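Local coordinates for protein prenylcyclase (PDB 6IJ1) that probably cyclises or transfers a prenyl substrate, as a terpene-cyclase-like enzyme of the prenyltransferase class, at residues A[195-200]-A[245-250]. Residues are numbered along the deposited sequence; the frame is centred on the assembly and turned at random.
Sequences WIDPEL and SPFATA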
loop_
_atom_site.group_PDB
_atom_site.type_symbol
_atom_site.label_atom_id
_atom_site.label_comp_id
_atom_site.label_asym_id
_atom_site.label_seq_id
_atom_site.Cartn_x
_atom_site.Cartn_y
_atom_site.Cartn_z
ATOM N N TRP A 195 7.786 -2.854 4.175
ATOM C CA TRP A 195 7.254 -1.874 5.126
ATOM C C TRP A 195 7.694 -2.233 6.525
ATOM O O TRP A 195 7.727 -3.400 6.908
ATOM C CB TRP A 195 5.706 -1.813 5.075
ATOM C CG TRP A 195 5.271 -1.433 3.696
ATOM C CD1 TRP A 195 4.934 -2.295 2.663
ATOM C CD2 TRP A 195 5.083 -0.095 3.174
ATOM N NE1 TRP A 195 4.593 -1.562 1.531
ATOM C CE2 TRP A 195 4.661 -0.213 1.824
ATOM C CE3 TRP A 195 5.261 1.199 3.706
ATOM C CZ2 TRP A 195 4.440 0.902 1.012
ATOM C CZ3 TRP A 195 5.015 2.299 2.899
ATOM C CH2 TRP A 195 4.606 2.165 1.570
ATOM N N ILE A 196 8.031 -1.187 7.302
ATOM C CA ILE A 196 8.392 -1.344 8.708
ATOM C C ILE A 196 7.197 -1.809 9.549
ATOM O O ILE A 196 7.370 -2.558 10.506
ATOM C CB ILE A 196 8.914 0.023 9.206
ATOM C CG1 ILE A 196 10.282 0.277 8.573
ATOM C CG2 ILE A 196 8.937 0.061 10.718
ATOM C CD1 ILE A 196 11.366 -0.657 9.092
ATOM N N ASP A 197 6.002 -1.361 9.212
ATOM C CA ASP A 197 4.816 -1.565 10.030
ATOM C C ASP A 197 4.034 -2.767 9.506
ATOM O O ASP A 197 3.490 -2.678 8.409
ATOM C CB ASP A 197 3.928 -0.321 10.000
ATOM C CG ASP A 197 4.653 0.919 10.512
ATOM O OD1 ASP A 197 5.219 0.882 11.636
ATOM O OD2 ASP A 197 4.650 1.948 9.799
ATOM N N PRO A 198 3.909 -3.855 10.263
ATOM C CA PRO A 198 3.073 -4.979 9.812
ATOM C C PRO A 198 1.612 -4.611 9.752
ATOM O O PRO A 198 0.832 -5.371 9.138
ATOM C CB PRO A 198 3.339 -6.055 10.865
ATOM C CG PRO A 198 3.703 -5.284 12.112
ATOM C CD PRO A 198 4.549 -4.115 11.552
ATOM N N GLU A 199 1.212 -3.473 10.345
ATOM C CA GLU A 199 -0.146 -3.007 10.104
ATOM C C GLU A 199 -0.452 -2.835 8.619
ATOM O O GLU A 199 -1.616 -2.925 8.229
ATOM C CB GLU A 199 -0.371 -1.666 10.821
ATOM C CG GLU A 199 -0.351 -1.751 12.394
ATOM C CD GLU A 199 1.041 -1.807 12.999
ATOM O OE1 GLU A 199 2.071 -1.845 12.298
ATOM O OE2 GLU A 199 1.089 -1.880 14.260
ATOM N N LEU A 200 0.542 -2.505 7.782
ATOM C CA LEU A 200 0.261 -2.303 6.372
ATOM C C LEU A 200 -0.130 -3.604 5.704
ATOM O O LEU A 200 -1.212 -3.656 5.091
ATOM C CB LEU A 200 1.493 -1.646 5.727
ATOM C CG LEU A 200 1.493 -1.389 4.220
ATOM C CD1 LEU A 200 1.630 -2.714 3.289
ATOM C CD2 LEU A 200 0.304 -0.551 3.801
ATOM N N SER A 245 2.072 6.758 15.209
ATOM C CA SER A 245 2.272 6.809 13.745
ATOM C C SER A 245 0.914 6.995 13.072
ATOM O O SER A 245 0.071 6.148 13.247
ATOM C CB SER A 245 2.916 5.533 13.269
ATOM O OG SER A 245 2.798 5.400 11.863
ATOM N N PRO A 246 0.647 8.113 12.378
ATOM C CA PRO A 246 -0.619 8.254 11.678
ATOM C C PRO A 246 -0.796 7.078 10.707
ATOM O O PRO A 246 -1.864 6.555 10.624
ATOM C CB PRO A 246 -0.454 9.583 10.931
ATOM C CG PRO A 246 0.517 10.357 11.783
ATOM C CD PRO A 246 1.479 9.312 12.308
ATOM N N PHE A 247 0.275 6.682 10.018
ATOM C CA PHE A 247 0.154 5.560 9.066
ATOM C C PHE A 247 -0.261 4.275 9.777
ATOM O O PHE A 247 -1.241 3.609 9.371
ATOM C CB PHE A 247 1.542 5.435 8.410
ATOM C CG PHE A 247 1.649 4.450 7.289
ATOM C CD1 PHE A 247 1.015 4.707 6.066
ATOM C CD2 PHE A 247 2.413 3.323 7.440
ATOM C CE1 PHE A 247 1.218 3.815 4.982
ATOM C CE2 PHE A 247 2.627 2.403 6.344
ATOM C CZ PHE A 247 2.013 2.678 5.140
ATOM N N ALA A 248 0.484 3.892 10.821
ATOM C CA ALA A 248 0.178 2.615 11.474
ATOM C C ALA A 248 -1.160 2.672 12.185
ATOM O O ALA A 248 -1.849 1.631 12.291
ATOM C CB ALA A 248 1.287 2.246 12.455
ATOM N N THR A 249 -1.526 3.848 12.730
ATOM C CA THR A 249 -2.811 3.981 13.421
ATOM C C THR A 249 -3.963 3.792 12.428
ATOM O O THR A 249 -4.947 3.093 12.717
ATOM C CB THR A 249 -2.873 5.374 14.088
ATOM O OG1 THR A 249 -1.821 5.431 15.022
ATOM C CG2 THR A 249 -4.183 5.552 14.878
ATOM N N ALA A 250 -3.872 4.434 11.263
ATOM C CA ALA A 250 -4.900 4.296 10.239
ATOM C C ALA A 250 -5.024 2.854 9.758
ATOM O O ALA A 250 -6.150 2.335 9.601
ATOM C CB ALA A 250 -4.549 5.205 9.053
HETATM O O HOH W 1 4.926 4.417 10.640
#
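Trp-195 meets Phe-247 through the benzo part of its indole: Trp-195 CZ3 lies 3.8 Å from CZ of Phe-247. The two ring planes are 32° apart. His-328 meets the same indole.

Asp-197 approaches the Phe-247 ring at its edge and in its plane, with Asp-197 OD2 3.5 Å from Phe-247 CD2. The carboxylate is turned obliquely to that ring. Asp-197 OD2 also accepts from a water at 2.6 Å. The oxygen of this water in turn accepts from Ser-245 OG at 2.6 Å. Ser-245 is the N-cap of helix 246-256. Its OG accepts from Ala-248 N in a nearly straight bond (174°), so water and cap tie the Asp-197 carboxylate to the start of this helix. The contact joins the N-terminal ends of helices 198-209 and 246-256, consistent with the alpha/alpha-barrel fold of terpene cyclases and prenyltransferases.

Glu-199 lays its CG 3.7 Å from Ala-248 O. Its chain bends at chi2 (79°), bringing Glu-199 CD to 4.1 Å from Ala-248 CB. The carboxylate forms a salt bridge with Arg-229 through OE2.

Leu-200 reaches Phe-247 CZ with CD2, at 3.9 Å, while its CG lies over one face of the Trp-195 indole, toward the rim. An alanine in place of Phe-247 would probably leave a gap beside Trp-195 and Leu-200 and take away the ring edge that Asp-197 OD2 faces.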